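Local coordinates for uncharacterized protein (PDB 3RD4) that is of unknown function, a member of the DUF2500 family that folds into an antiparallel beta sheet and assembles with further copies of itself, at residues 4-10 against 68-74; 11-16 against 61-67; 37-42 against 52-58. All coordinates share one frame; numbering follows the deposited sequence.

Overall arrangement
From the N terminus, the long strand 4-20 supplies the first half of two contacts. Residues 4-10 meet 68-74 in contact 1, which closes the widest loop and makes strands 4-20 and 69-75 sheet neighbours. Further along the same strand, 11-16 meets 61-67 in contact 2, a loop nested inside the first. Contact 3, 37-42 against 52-58, is the hairpin of strands 34-44 and 50-56 and lies within both. The three are therefore nested without crossing. Strand 4-20 also pairs with 34-44, as in Ile12 N to Thr41 O, while Val9, Leu72 and Met74 pack on Phe42, Leu52 and Leu54, joining contact 1 to contact 3.

Contact 1: residues 4-10 against 68-74; sequences VKLYMVE and MKGRLFM
One face of the Phe73 ring carries CD1 of Leu6, 3.5 Å above the ring plane and displaced toward the rim, a CH-pi contact, while CG2 of Val4 comes in at the ring's edge. On the other face of the sheet, CB of Met74 lies 3.6 Å from CE1 of Tyr7, at the edge of the tyrosine ring, and its sulfur meets that ring obliquely in a Met-aromatic contact. These rings belong to an antiparallel pair of strands, 4-20 being the central strand of the five-stranded sheet and 69-75 its neighbour. The backbones are laced at the hydrogen-bonded pairs Lys5-Met74, Tyr7-Leu72 and Val9-Gly70; the bond from Lys5 N to Met74 O is weak, whereas Val9 N to Gly70 O (2.9 Å) is almost straight at 175°.

Leu6, Met8, Glu10, Lys69, Arg71 and Phe73 share one face. With CG of Leu6 anti to its backbone N (chi1 -178°), CD1 reaches both the phenylalanine ring and the aliphatic stem of Arg71. Met8 runs alongside that stem, its SD 3.7 Å from CG of Arg71, and the guanidinium goes on to a salt bridge with Glu83 of strand 78-84. On the other face Val9, Leu72 and Met74 are buried: Val9 and Leu72 pack on Phe42, and Met74 reaches Leu52 and Leu54. Tyr7 lies on the same face, touching Leu44. CG1 of Val9 meets CB of Leu72 at 3.7 Å. At the far end the extended chains of Glu10 and Lys69 follow each other, and their long salt bridge spans 3.7 Å from Glu10 OE2 to Lys69 NZ.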
loop_
_atom_site.group_PDB
_atom_site.type_symbol
_atom_site.label_atom_id
_atom_site.label_comp_id
_atom_site.label_asym_id
_atom_site.label_seq_id
_atom_site.Cartn_x
_atom_site.Cartn_y
_atom_site.Cartn_z
ATOM N N VAL B 4 9.612 19.140 16.672
ATOM C CA VAL B 4 8.715 19.536 15.593
ATOM C C VAL B 4 9.450 20.290 14.497
ATOM O O VAL B 4 9.825 21.446 14.684
ATOM C CB VAL B 4 7.563 20.429 16.150
ATOM C CG1 VAL B 4 8.138 21.486 17.054
ATOM C CG2 VAL B 4 6.781 21.079 15.016
ATOM N N LYS B 5 9.650 19.636 13.354
ATOM C CA LYS B 5 10.347 20.257 12.226
ATOM C C LYS B 5 9.431 21.003 11.248
ATOM O O LYS B 5 8.204 20.825 11.248
ATOM C CB LYS B 5 11.150 19.204 11.440
ATOM C CG LYS B 5 12.633 19.100 11.797
ATOM C CD LYS B 5 12.877 18.167 12.977
ATOM C CE LYS B 5 14.364 18.096 13.340
ATOM N NZ LYS B 5 14.602 17.301 14.592
ATOM N N LEU B 6 10.051 21.846 10.424
ATOM C CA LEU B 6 9.338 22.600 9.403
ATOM C C LEU B 6 9.706 22.050 8.020
ATOM O O LEU B 6 10.818 21.567 7.804
ATOM C CB LEU B 6 9.698 24.089 9.442
ATOM C CG LEU B 6 8.906 24.883 8.385
ATOM C CD1 LEU B 6 7.740 25.589 9.068
ATOM C CD2 LEU B 6 9.791 25.897 7.664
ATOM N N TYR B 7 8.753 22.112 7.097
ATOM C CA TYR B 7 8.963 21.656 5.733
ATOM C C TYR B 7 8.254 22.631 4.792
ATOM O O TYR B 7 7.023 22.690 4.771
ATOM C CB TYR B 7 8.386 20.252 5.506
ATOM C CG TYR B 7 8.917 19.169 6.412
ATOM C CD1 TYR B 7 8.212 18.792 7.560
ATOM C CD2 TYR B 7 10.114 18.509 6.123
ATOM C CE1 TYR B 7 8.680 17.781 8.408
ATOM C CE2 TYR B 7 10.597 17.494 6.964
ATOM C CZ TYR B 7 9.871 17.137 8.107
ATOM O OH TYR B 7 10.328 16.150 8.957
ATOM N N MET B 8 9.026 23.416 4.038
ATOM C CA MET B 8 8.449 24.350 3.074
ATOM C C MET B 8 7.859 23.436 2.018
ATOM O O MET B 8 8.578 22.693 1.351
ATOM C CB MET B 8 9.534 25.249 2.491
ATOM C CG MET B 8 10.151 26.166 3.542
ATOM S SD MET B 8 8.847 27.056 4.428
ATOM C CE MET B 8 7.987 27.856 3.013
ATOM N N VAL B 9 6.544 23.493 1.861
ATOM C CA VAL B 9 5.894 22.575 0.958
ATOM C C VAL B 9 4.863 23.174 0.021
ATOM O O VAL B 9 4.623 24.372 0.023
ATOM C CB VAL B 9 5.261 21.447 1.801
ATOM C CG1 VAL B 9 3.965 21.916 2.431
ATOM C CG2 VAL B 9 5.068 20.233 0.964
ATOM N N GLU B 10 4.280 22.306 -0.796
ATOM C CA GLU B 10 3.255 22.665 -1.779
ATOM C C GLU B 10 2.232 21.533 -1.790
ATOM O O GLU B 10 2.596 20.357 -1.833
ATOM C CB GLU B 10 3.886 22.827 -3.170
ATOM C CG GLU B 10 2.906 22.891 -4.345
ATOM C CD GLU B 10 3.604 23.156 -5.697
ATOM O OE1 GLU B 10 4.648 22.518 -5.995
ATOM O OE2 GLU B 10 3.091 24.002 -6.473
ATOM N N MET B 68 -1.759 25.150 -2.949
ATOM C CA MET B 68 -1.432 26.120 -1.901
ATOM C C MET B 68 0.037 25.858 -1.559
ATOM O O MET B 68 0.531 24.739 -1.731
ATOM C CB MET B 68 -2.247 25.881 -0.624
ATOM C CG MET B 68 -3.704 26.265 -0.627
ATOM S SD MET B 68 -4.437 25.855 1.019
ATOM C CE MET B 68 -6.119 26.457 0.793
ATOM N N LYS B 69 0.738 26.882 -1.084
ATOM C CA LYS B 69 2.130 26.713 -0.692
ATOM C C LYS B 69 2.333 27.311 0.680
ATOM O O LYS B 69 1.852 28.404 0.961
ATOM C CB LYS B 69 3.075 27.386 -1.683
ATOM C CG LYS B 69 3.015 26.790 -3.071
ATOM C CD LYS B 69 4.232 27.175 -3.909
ATOM C CE LYS B 69 4.063 26.710 -5.363
ATOM N NZ LYS B 69 5.275 26.965 -6.209
ATOM N N GLY B 70 3.038 26.598 1.543
ATOM C CA GLY B 70 3.252 27.131 2.870
ATOM C C GLY B 70 4.216 26.357 3.744
ATOM O O GLY B 70 5.050 25.598 3.261
ATOM N N ARG B 71 4.109 26.572 5.047
ATOM C CA ARG B 71 4.962 25.887 5.986
ATOM C C ARG B 71 4.193 24.694 6.493
ATOM O O ARG B 71 3.002 24.795 6.787
ATOM C CB ARG B 71 5.302 26.801 7.152
ATOM C CG ARG B 71 6.147 27.978 6.765
ATOM C CD ARG B 71 6.478 28.813 7.986
ATOM N NE ARG B 71 5.267 29.331 8.614
ATOM C CZ ARG B 71 4.400 30.126 7.999
ATOM N NH1 ARG B 71 4.602 30.499 6.737
ATOM N NH2 ARG B 71 3.330 30.553 8.647
ATOM N N LEU B 72 4.865 23.557 6.579
ATOM C CA LEU B 72 4.232 22.354 7.085
ATOM C C LEU B 72 4.935 22.001 8.390
ATOM O O LEU B 72 6.156 21.933 8.430
ATOM C CB LEU B 72 4.386 21.221 6.067
ATOM C CG LEU B 72 4.203 19.790 6.568
ATOM C CD1 LEU B 72 2.823 19.636 7.152
ATOM C CD2 LEU B 72 4.408 18.820 5.432
ATOM N N PHE B 73 4.187 21.819 9.470
ATOM C CA PHE B 73 4.816 21.441 10.736
ATOM C C PHE B 73 4.507 19.974 11.002
ATOM O O PHE B 73 3.361 19.530 10.882
ATOM C CB PHE B 73 4.293 22.289 11.908
ATOM C CG PHE B 73 4.583 23.756 11.782
ATOM C CD1 PHE B 73 3.709 24.592 11.096
ATOM C CD2 PHE B 73 5.742 24.296 12.321
ATOM C CE1 PHE B 73 3.987 25.952 10.948
ATOM C CE2 PHE B 73 6.030 25.651 12.181
ATOM C CZ PHE B 73 5.151 26.482 11.490
ATOM N N MET B 74 5.528 19.214 11.357
ATOM C CA MET B 74 5.319 17.806 11.638
ATOM C C MET B 74 6.074 17.400 12.877
ATOM O O MET B 74 7.207 17.828 13.096
ATOM C CB MET B 74 5.801 16.942 10.476
ATOM C CG MET B 74 4.796 16.715 9.363
ATOM S SD MET B 74 5.561 15.774 8.030
ATOM C CE MET B 74 5.795 14.225 8.853
HETATM O O HOH W 1 9.674 15.768 12.283
#

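Contact 2: residues 11-16 against 61-67; sequences VIDKKE and YQNIEPE
NZ of Lys14 forms a salt bridge with OE2 of Glu65 (2.9 Å), meeting that oxygen nearly along its C-O axis, and makes a cation-pi contact over the face of the Tyr61 ring. The lysine chain is extended, with CG anti to the backbone N (chi1 -169°), which carries CE to a place 3.3 Å above the ring plane, over its centre; the ring turns one face to the lysine. The carbonyl O of Tyr61 accepts from Ile64 N, closing a type I beta turn. Glu65 bends at chi2 to bring its carboxylate back to the lysine, and its OE1 has a second cationic partner, Arg49 of the second subunit.

At the start of the strand segment, Val11 sets CG2 against CG2 of Ile64 at 3.7 Å, and its carbonyl O accepts from Glu67 N. Strand 4-20 carries a classic beta bulge where Ile12 and Asp13 together oppose Thr41 of strand 34-44. From Tyr61, the last residue of helix 58-61, the chain runs beside strand 4-20 to strand 69-75, with Ile64 touching Ile56 of strand 50-56 and Phe82 of strand 78-84.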
loop_
_atom_site.group_PDB
_atom_site.type_symbol
_atom_site.label_atom_id
_atom_site.label_comp_id
_atom_site.label_asym_id
_atom_site.label_seq_id
_atom_site.Cartn_x
_atom_site.Cartn_y
_atom_site.Cartn_z
ATOM N N VAL B 11 0.955 21.896 -1.730
ATOM C CA VAL B 11 -0.117 20.913 -1.709
ATOM C C VAL B 11 -0.375 20.377 -3.107
ATOM O O VAL B 11 -0.826 21.109 -3.974
ATOM C CB VAL B 11 -1.414 21.532 -1.154
ATOM C CG1 VAL B 11 -2.483 20.479 -1.073
ATOM C CG2 VAL B 11 -1.160 22.148 0.224
ATOM N N ILE B 12 -0.090 19.096 -3.319
ATOM C CA ILE B 12 -0.284 18.470 -4.617
ATOM C C ILE B 12 -1.580 17.689 -4.741
ATOM O O ILE B 12 -2.262 17.783 -5.749
ATOM C CB ILE B 12 0.857 17.490 -4.943
ATOM C CG1 ILE B 12 2.080 18.251 -5.422
ATOM C CG2 ILE B 12 0.429 16.517 -6.020
ATOM C CD1 ILE B 12 2.664 19.172 -4.384
ATOM N N ASP B 13 -1.922 16.909 -3.725
ATOM C CA ASP B 13 -3.123 16.084 -3.799
ATOM C C ASP B 13 -4.032 16.198 -2.582
ATOM O O ASP B 13 -3.680 16.827 -1.595
ATOM C CB ASP B 13 -2.715 14.621 -3.978
ATOM C CG ASP B 13 -3.662 13.859 -4.882
ATOM O OD1 ASP B 13 -4.900 13.979 -4.701
ATOM O OD2 ASP B 13 -3.157 13.131 -5.772
ATOM N N LYS B 14 -5.191 15.556 -2.649
ATOM C CA LYS B 14 -6.145 15.603 -1.558
ATOM C C LYS B 14 -7.229 14.569 -1.848
ATOM O O LYS B 14 -7.825 14.594 -2.918
ATOM C CB LYS B 14 -6.772 16.998 -1.502
ATOM C CG LYS B 14 -7.591 17.258 -0.262
ATOM C CD LYS B 14 -8.532 18.465 -0.438
ATOM C CE LYS B 14 -9.355 18.708 0.845
ATOM N NZ LYS B 14 -10.509 19.637 0.724
ATOM N N LYS B 15 -7.495 13.662 -0.911
ATOM C CA LYS B 15 -8.529 12.641 -1.112
ATOM C C LYS B 15 -9.054 12.066 0.192
ATOM O O LYS B 15 -8.309 11.926 1.161
ATOM C CB LYS B 15 -8.003 11.471 -1.951
ATOM C CG LYS B 15 -6.930 10.615 -1.248
ATOM C CD LYS B 15 -6.890 9.183 -1.768
ATOM C CE LYS B 15 -6.747 9.138 -3.262
ATOM N NZ LYS B 15 -6.871 7.751 -3.750
ATOM N N GLU B 16 -10.337 11.724 0.206
ATOM C CA GLU B 16 -10.950 11.126 1.381
ATOM C C GLU B 16 -10.986 9.601 1.180
ATOM O O GLU B 16 -11.307 9.120 0.096
ATOM C CB GLU B 16 -12.362 11.658 1.570
ATOM C CG GLU B 16 -12.773 11.690 3.022
ATOM C CD GLU B 16 -14.205 12.163 3.234
ATOM O OE1 GLU B 16 -14.617 13.154 2.579
ATOM O OE2 GLU B 16 -14.907 11.541 4.077
ATOM N N TYR B 61 -8.227 19.096 6.808
ATOM C CA TYR B 61 -8.427 18.642 5.436
ATOM C C TYR B 61 -9.344 19.621 4.709
ATOM O O TYR B 61 -9.082 20.021 3.581
ATOM C CB TYR B 61 -9.058 17.245 5.478
ATOM C CG TYR B 61 -9.390 16.635 4.137
ATOM C CD1 TYR B 61 -8.415 15.981 3.388
ATOM C CD2 TYR B 61 -10.681 16.726 3.614
ATOM C CE1 TYR B 61 -8.715 15.435 2.143
ATOM C CE2 TYR B 61 -10.997 16.183 2.377
ATOM C CZ TYR B 61 -10.010 15.537 1.645
ATOM O OH TYR B 61 -10.322 14.983 0.422
ATOM N N GLN B 62 -10.417 20.009 5.386
ATOM C CA GLN B 62 -11.415 20.934 4.848
ATOM C C GLN B 62 -10.878 22.315 4.506
ATOM O O GLN B 62 -11.539 23.086 3.813
ATOM C CB GLN B 62 -12.550 21.121 5.857
ATOM C CG GLN B 62 -13.230 19.844 6.326
ATOM C CD GLN B 62 -14.737 19.925 6.226
ATOM O OE1 GLN B 62 -15.306 19.750 5.147
ATOM N NE2 GLN B 62 -15.394 20.206 7.348
ATOM N N ASN B 63 -9.697 22.638 5.012
ATOM C CA ASN B 63 -9.120 23.947 4.764
ATOM C C ASN B 63 -7.832 23.909 3.971
ATOM O O ASN B 63 -7.110 24.904 3.917
ATOM C CB ASN B 63 -8.885 24.660 6.092
ATOM C CG ASN B 63 -10.124 25.343 6.597
ATOM O OD1 ASN B 63 -10.627 26.268 5.967
ATOM N ND2 ASN B 63 -10.634 24.889 7.734
ATOM N N ILE B 64 -7.542 22.767 3.357
ATOM C CA ILE B 64 -6.326 22.621 2.563
ATOM C C ILE B 64 -6.660 22.231 1.132
ATOM O O ILE B 64 -7.206 21.160 0.882
ATOM C CB ILE B 64 -5.392 21.551 3.159
ATOM C CG1 ILE B 64 -4.927 21.985 4.541
ATOM C CG2 ILE B 64 -4.198 21.335 2.254
ATOM C CD1 ILE B 64 -4.279 20.879 5.333
ATOM N N GLU B 65 -6.338 23.107 0.188
ATOM C CA GLU B 65 -6.599 22.814 -1.206
ATOM C C GLU B 65 -5.312 22.633 -1.959
ATOM O O GLU B 65 -4.271 23.114 -1.538
ATOM C CB GLU B 65 -7.418 23.929 -1.846
ATOM C CG GLU B 65 -8.912 23.735 -1.673
ATOM C CD GLU B 65 -9.362 22.340 -2.105
ATOM O OE1 GLU B 65 -9.120 21.959 -3.272
ATOM O OE2 GLU B 65 -9.956 21.621 -1.273
ATOM N N PRO B 66 -5.361 21.898 -3.073
ATOM C CA PRO B 66 -4.198 21.631 -3.928
ATOM C C PRO B 66 -3.702 22.925 -4.590
ATOM O O PRO B 66 -4.502 23.754 -5.035
ATOM C CB PRO B 66 -4.744 20.642 -4.953
ATOM C CG PRO B 66 -5.840 19.930 -4.186
ATOM C CD PRO B 66 -6.507 21.057 -3.460
ATOM N N GLU B 67 -2.382 23.083 -4.646
ATOM C CA GLU B 67 -1.738 24.255 -5.230
ATOM C C GLU B 67 -1.405 25.357 -4.219
ATOM O O GLU B 67 -0.850 26.397 -4.592
ATOM C CB GLU B 67 -2.584 24.825 -6.367
ATOM C CG GLU B 67 -2.088 24.461 -7.751
ATOM C CD GLU B 67 -3.141 24.705 -8.817
ATOM O OE1 GLU B 67 -3.975 25.629 -8.631
ATOM O OE2 GLU B 67 -3.130 23.979 -9.841
#

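Contact 3: residues 37-42 against 52-58; sequences YYQVTF and LVLNIDK
The inner part of Lys58, from CA through CB to CG, lies over one face of the Tyr38 ring: CA stands 3.6 Å above the ring plane, toward the rim, and CG makes a CH-pi contact. Farther out, the placing of the lysine chain against the tyrosine is doubtful. This pairing sits at one end of the beta hairpin of strands 34-44 and 50-56. The Tyr38 ring also meets that of Tyr61, with planes about 50° apart.

Val40, Phe42, Leu52, Leu54 and Ile56 share the buried face with Tyr38. Ile56 places CG1 between its backbone N and carbonyl carbon (chi1 63°) and, with chi2 extended, sends CD1 to CG1 of Val40. CD1 of Leu54 approaches the Phe42 ring at CD1, 3.9 Å away, the two side chains crossing at about a right angle; CG2 of Val40 sits over one face of that ring, toward its rim. On the opposite face of the sheet, Gln39 and Thr41 each run alongside Val53, whose CG1 lies 3.6 Å from OE1 of Gln39. Asn55 crosses Gln39, their amide planes 28° apart, and its ND2 has a weak hydrogen bond to Asn20 O of the third subunit, whose strand continues the sheet in parallel beside Leu52 and Val53.

Asp57 caps the start of helix 58-61, its OD1 hydrogen-bonded to Ser60 OG. Phe42 and Leu52 exchange two backbone bonds; toward the other end, Val40 N donates to Leu54 O while the return bond is weak, and Ile56 N donates to Tyr38 O at 2.8 Å in a nearly straight line.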
loop_
_atom_site.group_PDB
_atom_site.type_symbol
_atom_site.label_atom_id
_atom_site.label_comp_id
_atom_site.label_asym_id
_atom_site.label_seq_id
_atom_site.Cartn_x
_atom_site.Cartn_y
_atom_site.Cartn_z
ATOM N N TYR B 37 -10.429 8.551 6.423
ATOM C CA TYR B 37 -9.062 9.037 6.340
ATOM C C TYR B 37 -8.986 10.249 5.430
ATOM O O TYR B 37 -9.381 10.199 4.265
ATOM C CB TYR B 37 -8.141 7.938 5.808
ATOM C CG TYR B 37 -7.994 6.745 6.730
ATOM C CD1 TYR B 37 -7.300 6.851 7.938
ATOM C CD2 TYR B 37 -8.555 5.507 6.396
ATOM C CE1 TYR B 37 -7.168 5.755 8.786
ATOM C CE2 TYR B 37 -8.429 4.408 7.240
ATOM C CZ TYR B 37 -7.734 4.538 8.433
ATOM O OH TYR B 37 -7.597 3.456 9.271
ATOM N N TYR B 38 -8.471 11.342 5.962
ATOM C CA TYR B 38 -8.350 12.556 5.186
ATOM C C TYR B 38 -6.883 12.744 4.858
ATOM O O TYR B 38 -6.133 13.325 5.641
ATOM C CB TYR B 38 -8.883 13.701 6.027
ATOM C CG TYR B 38 -10.291 13.437 6.463
ATOM C CD1 TYR B 38 -11.353 13.624 5.583
ATOM C CD2 TYR B 38 -10.572 12.996 7.747
ATOM C CE1 TYR B 38 -12.665 13.386 5.976
ATOM C CE2 TYR B 38 -11.887 12.753 8.152
ATOM C CZ TYR B 38 -12.925 12.955 7.259
ATOM O OH TYR B 38 -14.227 12.754 7.646
ATOM N N GLN B 39 -6.457 12.245 3.706
ATOM C CA GLN B 39 -5.049 12.377 3.365
ATOM C C GLN B 39 -4.752 13.427 2.325
ATOM O O GLN B 39 -5.482 13.583 1.353
ATOM C CB GLN B 39 -4.483 11.047 2.876
ATOM C CG GLN B 39 -4.634 10.859 1.396
ATOM C CD GLN B 39 -3.806 9.721 0.873
ATOM O OE1 GLN B 39 -3.454 9.705 -0.296
ATOM N NE2 GLN B 39 -3.502 8.757 1.727
ATOM N N VAL B 40 -3.672 14.158 2.543
ATOM C CA VAL B 40 -3.255 15.168 1.589
ATOM C C VAL B 40 -1.783 14.938 1.282
ATOM O O VAL B 40 -0.998 14.599 2.161
ATOM C CB VAL B 40 -3.517 16.637 2.102
ATOM C CG1 VAL B 40 -3.451 16.718 3.592
ATOM C CG2 VAL B 40 -2.498 17.577 1.508
ATOM N N THR B 41 -1.422 15.072 0.015
ATOM C CA THR B 41 -0.038 14.866 -0.387
ATOM C C THR B 41 0.738 16.186 -0.476
ATOM O O THR B 41 0.432 17.045 -1.308
ATOM C CB THR B 41 0.029 14.147 -1.749
ATOM O OG1 THR B 41 -0.636 12.884 -1.648
ATOM C CG2 THR B 41 1.467 13.906 -2.153
ATOM N N PHE B 42 1.738 16.339 0.391
ATOM C CA PHE B 42 2.578 17.532 0.417
ATOM C C PHE B 42 3.896 17.250 -0.296
ATOM O O PHE B 42 4.501 16.199 -0.082
ATOM C CB PHE B 42 2.886 17.934 1.855
ATOM C CG PHE B 42 1.678 18.300 2.654
ATOM C CD1 PHE B 42 1.081 17.373 3.493
ATOM C CD2 PHE B 42 1.133 19.569 2.565
ATOM C CE1 PHE B 42 -0.040 17.705 4.228
ATOM C CE2 PHE B 42 0.014 19.907 3.296
ATOM C CZ PHE B 42 -0.573 18.973 4.130
ATOM N N LEU B 52 5.227 14.007 1.088
ATOM C CA LEU B 52 4.666 13.556 2.351
ATOM C C LEU B 52 3.207 13.238 2.087
ATOM O O LEU B 52 2.462 14.074 1.572
ATOM C CB LEU B 52 4.768 14.652 3.428
ATOM C CG LEU B 52 6.092 14.853 4.174
ATOM C CD1 LEU B 52 6.573 13.496 4.621
ATOM C CD2 LEU B 52 7.145 15.505 3.307
ATOM N N VAL B 53 2.790 12.024 2.404
ATOM C CA VAL B 53 1.393 11.683 2.194
ATOM C C VAL B 53 0.783 11.376 3.560
ATOM O O VAL B 53 0.596 10.219 3.944
ATOM C CB VAL B 53 1.244 10.482 1.237
ATOM C CG1 VAL B 53 -0.103 10.576 0.521
ATOM C CG2 VAL B 53 2.379 10.484 0.224
ATOM N N LEU B 54 0.471 12.445 4.282
ATOM C CA LEU B 54 -0.077 12.347 5.623
ATOM C C LEU B 54 -1.600 12.276 5.710
ATOM O O LEU B 54 -2.322 12.776 4.834
ATOM C CB LEU B 54 0.398 13.546 6.452
ATOM C CG LEU B 54 1.722 14.183 6.026
ATOM C CD1 LEU B 54 1.966 15.455 6.800
ATOM C CD2 LEU B 54 2.848 13.194 6.243
ATOM N N ASN B 55 -2.077 11.646 6.784
ATOM C CA ASN B 55 -3.506 11.547 7.057
ATOM C C ASN B 55 -3.673 12.594 8.132
ATOM O O ASN B 55 -2.956 12.579 9.123
ATOM C CB ASN B 55 -3.870 10.173 7.600
ATOM C CG ASN B 55 -3.489 9.067 6.651
ATOM O OD1 ASN B 55 -3.842 9.098 5.463
ATOM N ND2 ASN B 55 -2.763 8.073 7.164
ATOM N N ILE B 56 -4.592 13.523 7.923
ATOM C CA ILE B 56 -4.785 14.600 8.870
ATOM C C ILE B 56 -6.234 14.640 9.314
ATOM O O ILE B 56 -7.085 14.005 8.697
ATOM C CB ILE B 56 -4.403 15.957 8.221
ATOM C CG1 ILE B 56 -5.326 16.259 7.043
ATOM C CG2 ILE B 56 -3.009 15.894 7.647
ATOM C CD1 ILE B 56 -5.038 17.589 6.389
ATOM N N ASP B 57 -6.516 15.388 10.376
ATOM C CA ASP B 57 -7.878 15.518 10.897
ATOM C C ASP B 57 -8.859 16.094 9.867
ATOM O O ASP B 57 -8.458 16.790 8.924
ATOM C CB ASP B 57 -7.854 16.403 12.124
ATOM C CG ASP B 57 -7.126 17.692 11.862
ATOM O OD1 ASP B 57 -7.815 18.740 11.718
ATOM O OD2 ASP B 57 -5.870 17.632 11.775
ATOM N N LYS B 58 -10.148 15.819 10.065
ATOM C CA LYS B 58 -11.159 16.280 9.125
ATOM C C LYS B 58 -11.176 17.778 8.954
ATOM O O LYS B 58 -11.152 18.284 7.835
ATOM C CB LYS B 58 -12.557 15.810 9.530
ATOM C CG LYS B 58 -13.586 16.067 8.421
ATOM C CD LYS B 58 -14.943 15.377 8.650
ATOM C CE LYS B 58 -15.768 16.074 9.713
ATOM N NZ LYS B 58 -16.032 17.499 9.349
#